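Local structure of uncharacterized protein Tm1679 (Thermotoga maritima, 3H3E) at residues Trp87-Ala92 with Glu161-Thr165; Met130-Gly134 with Asp191-Phe196; Arg199-Val203 with Leu227-Thr231. The protein is of unknown function but binds zinc in a metallo-beta-lactamase fold and is probably a metal-dependent hydrolase. The protein carries 2 engineered substitutions. All coordinates share one frame; numbering follows the deposited sequence.

Interaction 1. Residues Trp87-Ala92 with Glu161-Thr165; sequences WLRKEA and EDEQT
Arg89 lays the aliphatic part of its side chain across the backbone of Asp162, its CG 3.3 Å from Asp162 O. The chain bends at chi2 and chi3, and this turn brings NH1 to Glu161 O in a 3.2 Å hydrogen bond. The donor lies nearly in line with the carbonyl, at a C=O...N angle of 174°. NH1 also forms a salt bridge with Glu91 OE2, so the guanidinium ties its own turn to the loop 161-165. The packing is close where Asp162 lies on the turn: its CB sits 3.9 Å from Ala92 CB, and the carboxylate beyond it meets Lys96 and the Gly70 amide, beside the zinc ligand His69. Two waters bridge Arg89 to the loop, one joining Arg89 N to Asp162 O, the other Arg89 NE to Gln164 OE1, while Gln164 NE2 bonds to Ile67 O. The Glu161 side is loose. There the side chain of Glu161 touches Glu91 only through CB, and its carboxylate leads away toward solvent. In the fold, the contact joins the end of strand 85-89, flanked by strands 64-66 and 115-119, to the loop beside the metal site that leads into strand 165-170 of the other large sheet.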
loop_
_atom_site.group_PDB
_atom_site.type_symbol
_atom_site.label_atom_id
_atom_site.label_comp_id
_atom_site.label_asym_id
_atom_site.label_seq_id
_atom_site.Cartn_x
_atom_site.Cartn_y
_atom_site.Cartn_z
ATOM N N TRP A 87 -2.178 12.975 1.043
ATOM C CA TRP A 87 -1.546 12.678 2.317
ATOM C C TRP A 87 -0.273 11.903 2.079
ATOM O O TRP A 87 -0.331 10.726 1.743
ATOM C CB TRP A 87 -2.469 11.819 3.158
ATOM C CG TRP A 87 -3.739 12.482 3.535
ATOM C CD1 TRP A 87 -4.737 12.844 2.703
ATOM C CD2 TRP A 87 -4.160 12.845 4.854
ATOM N NE1 TRP A 87 -5.758 13.426 3.408
ATOM C CE2 TRP A 87 -5.429 13.430 4.739
ATOM C CE3 TRP A 87 -3.581 12.739 6.121
ATOM C CZ2 TRP A 87 -6.140 13.910 5.841
ATOM C CZ3 TRP A 87 -4.290 13.219 7.221
ATOM C CH2 TRP A 87 -5.553 13.797 7.068
ATOM N N LEU A 88 0.868 12.561 2.254
ATOM C CA LEU A 88 2.153 11.915 2.084
ATOM C C LEU A 88 3.118 12.274 3.207
ATOM O O LEU A 88 2.962 13.301 3.865
ATOM C CB LEU A 88 2.764 12.291 0.737
ATOM C CG LEU A 88 3.145 13.751 0.487
ATOM C CD1 LEU A 88 4.137 13.833 -0.644
ATOM C CD2 LEU A 88 1.922 14.597 0.184
ATOM N N ARG A 89 4.109 11.415 3.427
ATOM C CA ARG A 89 5.188 11.711 4.352
ATOM C C ARG A 89 6.191 12.692 3.729
ATOM O O ARG A 89 6.514 12.588 2.554
ATOM C CB ARG A 89 5.910 10.433 4.767
ATOM C CG ARG A 89 5.057 9.448 5.521
ATOM C CD ARG A 89 5.857 8.675 6.568
ATOM N NE ARG A 89 5.558 9.159 7.910
ATOM C CZ ARG A 89 6.468 9.617 8.756
ATOM N NH1 ARG A 89 7.750 9.637 8.423
ATOM N NH2 ARG A 89 6.094 10.040 9.944
ATOM N N LYS A 90 6.693 13.632 4.526
ATOM C CA LYS A 90 7.670 14.591 4.028
ATOM C C LYS A 90 8.744 13.910 3.195
ATOM O O LYS A 90 9.170 14.439 2.180
ATOM C CB LYS A 90 8.308 15.399 5.166
ATOM C CG LYS A 90 7.431 16.529 5.704
ATOM C CD LYS A 90 8.189 17.425 6.689
ATOM C CE LYS A 90 7.671 18.878 6.682
ATOM N NZ LYS A 90 7.853 19.606 5.370
ATOM N N GLU A 91 9.167 12.722 3.603
ATOM C CA GLU A 91 10.301 12.081 2.940
ATOM C C GLU A 91 9.934 11.365 1.632
ATOM O O GLU A 91 10.799 10.886 0.905
ATOM C CB GLU A 91 11.085 11.178 3.915
ATOM C CG GLU A 91 10.240 10.408 4.898
ATOM C CD GLU A 91 9.924 11.180 6.167
ATOM O OE1 GLU A 91 10.770 11.203 7.074
ATOM O OE2 GLU A 91 8.803 11.720 6.279
ATOM N N ALA A 92 8.646 11.316 1.319
ATOM C CA ALA A 92 8.225 10.868 -0.000
ATOM C C ALA A 92 8.751 11.792 -1.100
ATOM O O ALA A 92 8.775 11.430 -2.261
ATOM C CB ALA A 92 6.724 10.789 -0.064
ATOM N N GLU A 161 11.712 5.748 4.741
ATOM C CA GLU A 161 11.214 6.563 5.832
ATOM C C GLU A 161 9.901 7.230 5.435
ATOM O O GLU A 161 9.231 7.850 6.269
ATOM C CB GLU A 161 12.243 7.627 6.194
ATOM C CG GLU A 161 13.623 7.101 6.499
ATOM C CD GLU A 161 13.736 6.522 7.890
ATOM O OE1 GLU A 161 12.695 6.360 8.569
ATOM O OE2 GLU A 161 14.876 6.225 8.311
ATOM N N ASP A 162 9.543 7.099 4.157
ATOM C CA ASP A 162 8.310 7.676 3.616
ATOM C C ASP A 162 7.118 6.734 3.633
ATOM O O ASP A 162 6.006 7.156 3.386
ATOM C CB ASP A 162 8.524 8.139 2.184
ATOM C CG ASP A 162 9.023 7.024 1.274
ATOM O OD1 ASP A 162 9.966 6.307 1.671
ATOM O OD2 ASP A 162 8.490 6.876 0.151
ATOM N N GLU A 163 7.353 5.463 3.929
ATOM C CA GLU A 163 6.316 4.435 3.847
ATOM C C GLU A 163 5.274 4.545 4.939
ATOM O O GLU A 163 5.608 4.676 6.108
ATOM C CB GLU A 163 6.943 3.043 3.903
ATOM C CG GLU A 163 5.949 1.927 3.757
ATOM C CD GLU A 163 6.612 0.613 3.407
ATOM O OE1 GLU A 163 7.057 -0.100 4.335
ATOM O OE2 GLU A 163 6.681 0.294 2.199
ATOM N N GLN A 164 4.005 4.477 4.551
ATOM C CA GLN A 164 2.914 4.535 5.515
ATOM C C GLN A 164 1.810 3.582 5.133
ATOM O O GLN A 164 1.703 3.159 3.984
ATOM C CB GLN A 164 2.373 5.955 5.670
ATOM C CG GLN A 164 1.971 6.623 4.388
ATOM C CD GLN A 164 1.469 8.026 4.618
ATOM O OE1 GLN A 164 1.538 8.548 5.728
ATOM N NE2 GLN A 164 0.979 8.654 3.569
ATOM N N THR A 165 0.993 3.237 6.116
ATOM C CA THR A 165 0.040 2.158 5.958
ATOM C C THR A 165 -1.294 2.593 6.522
ATOM O O THR A 165 -1.358 3.274 7.541
ATOM C CB THR A 165 0.540 0.869 6.665
ATOM O OG1 THR A 165 1.737 0.420 6.026
ATOM C CG2 THR A 165 -0.483 -0.234 6.575
HETATM O O HOH W 1 4.193 8.853 1.879
HETATM O O HOH W 2 2.832 8.109 8.297
#

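Interaction 2. Residues Met130-Gly134 with Asp191-Phe196; sequences MFLLG and DIAETF
Phe131 and Phe196 meet in a T-shaped (edge-to-face) stack, the edge of Phe196 directed at one face of Phe131. The ring centroids are 5.1 Å apart and the planes stand at 68°. The touching atom is Phe196 CE1, which approaches that face off-centre, toward the rim, and comes 3.6 Å from Phe131 CD1. In Phe131, CG lies beside the backbone N (chi1 -57°) and the ring is turned broadside to the incoming edge. Phe196 likewise carries CG beside its backbone N (chi1 -62°), which throws its ring toward the strand so that the edge meets Phe131.

Leu133, two residues further along the same side of the strand, fills the next position. Its CD1 lies at the edge of Phe196, 3.8 Å from CE2, and its CD2 fits between that same CE2 and Ile192 CG1, 3.8 Å from the latter. Phe196 is therefore met at two places around its rim, by the face of Phe131 at CE1 and CZ and by the Leu133 methyls at CE2.

The turn carrying Phe196 is held by its own chain. Ile192 O accepts from both Thr195 N and Phe196 N, and Thr195 OG1 donates to Asp191 O (2.9 Å). At the far end a water links Gly134 O to Asp191 OD2; the carboxylate also forms a salt bridge with Arg139.

The contact lies away from the zinc site and joins helix to sheet. It sets the last part of helix 185-193 and the turn after it on strand 130-133, which runs between strands 123-127 and 165-170, with Ile192 and Phe196 reaching on to strand 173-178.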
loop_
_atom_site.group_PDB
_atom_site.type_symbol
_atom_site.label_atom_id
_atom_site.label_comp_id
_atom_site.label_asym_id
_atom_site.label_seq_id
_atom_site.Cartn_x
_atom_site.Cartn_y
_atom_site.Cartn_z
HETATM N N MSE A 130 -10.226 5.551 10.792
HETATM C CA MSE A 130 -9.153 5.388 9.824
HETATM C C MSE A 130 -7.886 6.073 10.326
HETATM O O MSE A 130 -7.945 7.183 10.855
HETATM C CB MSE A 130 -9.571 5.926 8.449
HETATM C CG MSE A 130 -10.537 5.005 7.695
HETATM SE SE MSE A 130 -10.780 5.414 5.960
HETATM C CE MSE A 130 -11.469 7.049 6.171
ATOM N N PHE A 131 -6.751 5.394 10.163
ATOM C CA PHE A 131 -5.462 5.872 10.648
ATOM C C PHE A 131 -4.346 5.567 9.659
ATOM O O PHE A 131 -4.339 4.527 9.021
ATOM C CB PHE A 131 -5.076 5.157 11.950
ATOM C CG PHE A 131 -6.078 5.289 13.034
ATOM C CD1 PHE A 131 -7.110 4.376 13.149
ATOM C CD2 PHE A 131 -5.980 6.310 13.961
ATOM C CE1 PHE A 131 -8.033 4.489 14.156
ATOM C CE2 PHE A 131 -6.903 6.429 14.964
ATOM C CZ PHE A 131 -7.935 5.517 15.064
ATOM N N LEU A 132 -3.365 6.452 9.591
ATOM C CA LEU A 132 -2.149 6.166 8.860
ATOM C C LEU A 132 -1.058 5.871 9.854
ATOM O O LEU A 132 -0.854 6.634 10.797
ATOM C CB LEU A 132 -1.724 7.370 8.038
ATOM C CG LEU A 132 -2.389 7.517 6.687
ATOM C CD1 LEU A 132 -2.095 8.903 6.152
ATOM C CD2 LEU A 132 -1.881 6.429 5.749
ATOM N N LEU A 133 -0.349 4.771 9.629
ATOM C CA LEU A 133 0.799 4.430 10.440
ATOM C C LEU A 133 2.084 4.635 9.664
ATOM O O LEU A 133 2.197 4.219 8.515
ATOM C CB LEU A 133 0.691 2.995 10.946
ATOM C CG LEU A 133 -0.052 2.963 12.281
ATOM C CD1 LEU A 133 -1.519 3.218 12.030
ATOM C CD2 LEU A 133 0.172 1.647 12.976
ATOM N N GLY A 134 3.053 5.275 10.306
ATOM C CA GLY A 134 4.284 5.669 9.651
ATOM C C GLY A 134 5.216 4.503 9.432
ATOM O O GLY A 134 4.836 3.351 9.640
ATOM N N ASP A 191 3.881 -3.554 14.194
ATOM C CA ASP A 191 3.735 -2.162 14.601
ATOM C C ASP A 191 2.271 -1.866 14.903
ATOM O O ASP A 191 1.953 -1.205 15.884
ATOM C CB ASP A 191 4.285 -1.205 13.546
ATOM C CG ASP A 191 5.761 -0.873 13.763
ATOM O OD1 ASP A 191 6.474 -1.686 14.391
ATOM O OD2 ASP A 191 6.213 0.203 13.308
ATOM N N ILE A 192 1.382 -2.377 14.058
ATOM C CA ILE A 192 -0.056 -2.221 14.244
ATOM C C ILE A 192 -0.523 -2.912 15.527
ATOM O O ILE A 192 -1.196 -2.319 16.355
ATOM C CB ILE A 192 -0.790 -2.771 13.028
ATOM C CG1 ILE A 192 -0.461 -1.908 11.812
ATOM C CG2 ILE A 192 -2.261 -2.809 13.268
ATOM C CD1 ILE A 192 -1.008 -2.436 10.543
ATOM N N ALA A 193 -0.127 -4.165 15.683
ATOM C CA ALA A 193 -0.350 -4.948 16.895
ATOM C C ALA A 193 0.042 -4.268 18.225
ATOM O O ALA A 193 -0.589 -4.508 19.267
ATOM C CB ALA A 193 0.384 -6.257 16.764
ATOM N N GLU A 194 1.091 -3.449 18.199
ATOM C CA GLU A 194 1.555 -2.759 19.406
ATOM C C GLU A 194 0.756 -1.489 19.689
ATOM O O GLU A 194 0.872 -0.918 20.771
ATOM C CB GLU A 194 3.038 -2.387 19.305
ATOM C CG GLU A 194 3.966 -3.498 18.846
ATOM C CD GLU A 194 5.422 -3.050 18.773
ATOM O OE1 GLU A 194 5.665 -1.834 18.606
ATOM O OE2 GLU A 194 6.324 -3.911 18.881
ATOM N N THR A 195 -0.049 -1.060 18.715
ATOM C CA THR A 195 -0.714 0.245 18.738
ATOM C C THR A 195 -2.220 0.107 18.969
ATOM O O THR A 195 -2.838 0.918 19.654
ATOM C CB THR A 195 -0.506 0.988 17.385
ATOM O OG1 THR A 195 0.884 1.230 17.160
ATOM C CG2 THR A 195 -1.234 2.315 17.370
ATOM N N PHE A 196 -2.808 -0.914 18.358
ATOM C CA PHE A 196 -4.238 -1.158 18.461
ATOM C C PHE A 196 -4.550 -2.396 19.307
ATOM O O PHE A 196 -3.998 -3.471 19.079
ATOM C CB PHE A 196 -4.855 -1.294 17.064
ATOM C CG PHE A 196 -4.723 -0.056 16.221
ATOM C CD1 PHE A 196 -5.770 0.846 16.123
ATOM C CD2 PHE A 196 -3.552 0.212 15.537
ATOM C CE1 PHE A 196 -5.651 1.993 15.359
ATOM C CE2 PHE A 196 -3.426 1.364 14.769
ATOM C CZ PHE A 196 -4.475 2.250 14.677
HETATM O O HOH W 3 4.304 1.765 12.011
#

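Interaction 3. Residues Arg199-Val203 with Leu227-Thr231; sequences RIKMV and LGVET
Lys201 O is gripped by two successive amides across the contact, Glu230 N at 3.0 Å and Thr231 N at 3.1 Å. The two arrive differently: Thr231 N lies in the carbonyl plane, whereas Glu230 N is tilted 32° from it. Two residues on, Val203 N donates to Thr231 O (3.0 Å). Together the Thr231 N and Thr231 O bonds embrace Met202 and form a parallel beta bridge between Met202 and Thr231. Two CA-H...O contacts accompany these bonds, Val229 CA to Ile200 O and Met202 CA to Thr231 O.

On the face shared by the bridged pair, selenomethionine Met202 and Thr231 lie side by side and point the same way. The Met202 chain runs straight out until chi3 (-66°), where it folds and sets CE 3.9 Å from Thr231 CG2. Val229 fills the other side with both methyls: CG2 packs obliquely on Ile200 CG2 at 3.7 Å, and CG1 meets Val203 CG2 at 3.8 Å, the two side chains crossing at about a right angle.

Toward the surface the contact becomes more polar. A water accepts from Ile200 N and donates to Leu227 O, 2.7 Å from it, and Arg199 NH1 lies 2.8 Å from Gly228 O. Gly228, at positive phi, closes the preceding helix in a Schellman motif and turns the chain toward the sheet.

The contact thus joins the first residues of strand 200-204 to the lead-in of strand 231-235, the two strands of a beta-alpha-beta crossover through helix 214-226. Phe224 of that helix packs on Val203 and Val229, Leu189 of helix 185-193 covers Ile200 and Val203, and strand 173-178 flanks strand 200-204 on its far side.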
loop_
_atom_site.group_PDB
_atom_site.type_symbol
_atom_site.label_atom_id
_atom_site.label_comp_id
_atom_site.label_asym_id
_atom_site.label_seq_id
_atom_site.Cartn_x
_atom_site.Cartn_y
_atom_site.Cartn_z
ATOM N N ARG A 199 -8.096 -6.758 17.010
ATOM C CA ARG A 199 -7.535 -7.857 16.246
ATOM C C ARG A 199 -7.414 -7.455 14.777
ATOM O O ARG A 199 -8.188 -6.638 14.281
ATOM C CB ARG A 199 -8.407 -9.106 16.393
ATOM C CG ARG A 199 -7.942 -10.264 15.525
ATOM C CD ARG A 199 -8.882 -11.445 15.601
ATOM N NE ARG A 199 -8.491 -12.370 16.656
ATOM C CZ ARG A 199 -8.028 -13.597 16.438
ATOM N NH1 ARG A 199 -7.911 -14.060 15.198
ATOM N NH2 ARG A 199 -7.696 -14.370 17.463
ATOM N N ILE A 200 -6.438 -8.026 14.079
ATOM C CA ILE A 200 -6.295 -7.774 12.656
ATOM C C ILE A 200 -7.153 -8.772 11.865
ATOM O O ILE A 200 -6.922 -9.976 11.908
ATOM C CB ILE A 200 -4.816 -7.838 12.226
ATOM C CG1 ILE A 200 -4.015 -6.746 12.928
ATOM C CG2 ILE A 200 -4.678 -7.668 10.728
ATOM C CD1 ILE A 200 -2.522 -6.850 12.723
ATOM N N LYS A 201 -8.159 -8.260 11.166
ATOM C CA LYS A 201 -9.110 -9.096 10.447
ATOM C C LYS A 201 -8.607 -9.437 9.049
ATOM O O LYS A 201 -8.506 -10.613 8.699
ATOM C CB LYS A 201 -10.474 -8.394 10.358
ATOM C CG LYS A 201 -11.487 -9.064 9.426
ATOM C CD LYS A 201 -12.796 -8.265 9.368
ATOM C CE LYS A 201 -13.910 -8.979 8.597
ATOM N NZ LYS A 201 -13.691 -8.952 7.121
HETATM N N MSE A 202 -8.290 -8.405 8.262
HETATM C CA MSE A 202 -7.941 -8.555 6.848
HETATM C C MSE A 202 -6.749 -7.678 6.459
HETATM O O MSE A 202 -6.626 -6.538 6.906
HETATM C CB MSE A 202 -9.150 -8.189 5.982
HETATM C CG MSE A 202 -8.938 -8.310 4.484
HETATM SE SE MSE A 202 -10.387 -7.877 3.493
HETATM C CE MSE A 202 -11.537 -9.157 3.934
ATOM N N VAL A 203 -5.874 -8.208 5.613
ATOM C CA VAL A 203 -4.757 -7.424 5.093
ATOM C C VAL A 203 -4.743 -7.447 3.575
ATOM O O VAL A 203 -4.702 -8.508 2.984
ATOM C CB VAL A 203 -3.417 -7.967 5.577
ATOM C CG1 VAL A 203 -2.296 -7.054 5.148
ATOM C CG2 VAL A 203 -3.434 -8.128 7.080
ATOM N N LEU A 227 -0.562 -13.655 14.598
ATOM C CA LEU A 227 -1.348 -12.467 14.941
ATOM C C LEU A 227 -2.834 -12.687 14.716
ATOM O O LEU A 227 -3.635 -11.792 14.949
ATOM C CB LEU A 227 -0.866 -11.231 14.179
ATOM C CG LEU A 227 0.565 -10.705 14.439
ATOM C CD1 LEU A 227 0.902 -9.580 13.483
ATOM C CD2 LEU A 227 0.775 -10.224 15.866
ATOM N N GLY A 228 -3.194 -13.885 14.267
ATOM C CA GLY A 228 -4.586 -14.239 14.055
ATOM C C GLY A 228 -5.269 -13.525 12.899
ATOM O O GLY A 228 -6.479 -13.293 12.934
ATOM N N VAL A 229 -4.508 -13.165 11.871
ATOM C CA VAL A 229 -5.108 -12.551 10.696
ATOM C C VAL A 229 -6.008 -13.572 9.998
ATOM O O VAL A 229 -5.622 -14.727 9.814
ATOM C CB VAL A 229 -4.046 -12.015 9.722
ATOM C CG1 VAL A 229 -4.710 -11.367 8.535
ATOM C CG2 VAL A 229 -3.156 -11.024 10.424
ATOM N N GLU A 230 -7.205 -13.143 9.615
ATOM C CA GLU A 230 -8.204 -14.059 9.083
ATOM C C GLU A 230 -8.176 -14.165 7.558
ATOM O O GLU A 230 -8.230 -15.268 7.021
ATOM C CB GLU A 230 -9.604 -13.683 9.590
ATOM C CG GLU A 230 -10.701 -14.654 9.184
ATOM C CD GLU A 230 -10.349 -16.103 9.506
ATOM O OE1 GLU A 230 -9.894 -16.366 10.643
ATOM O OE2 GLU A 230 -10.531 -16.976 8.625
ATOM N N THR A 231 -8.080 -13.028 6.867
ATOM C CA THR A 231 -8.121 -12.999 5.402
ATOM C C THR A 231 -6.976 -12.173 4.857
ATOM O O THR A 231 -6.686 -11.106 5.386
ATOM C CB THR A 231 -9.402 -12.333 4.887
ATOM O OG1 THR A 231 -10.539 -12.888 5.548
ATOM C CG2 THR A 231 -9.555 -12.515 3.380
HETATM O O HOH W 4 -4.078 -9.188 15.680
#

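How the interactions relate
Interaction 1 is the buried one and the only one near the zinc site; its chemistry is that of charged groups, carbonyls and bridging waters tying a loop to a strand end. Interactions 2 and 3 are partly buried and remote from the metal. Interaction 2 is almost wholly apolar, a helix end on a sheet, while interaction 3 is mainly backbone pairing within that sheet. Loop 161-165 leads straight into the strand beside 130-133, and Thr165 O probably bonds to Leu133 N, joining interactions 1 and 2. Helix 185-193 links interactions 2 and 3, with Ile192 packing on Ile200 and Ala193 on Leu227. Interactions 1 and 3 do not touch.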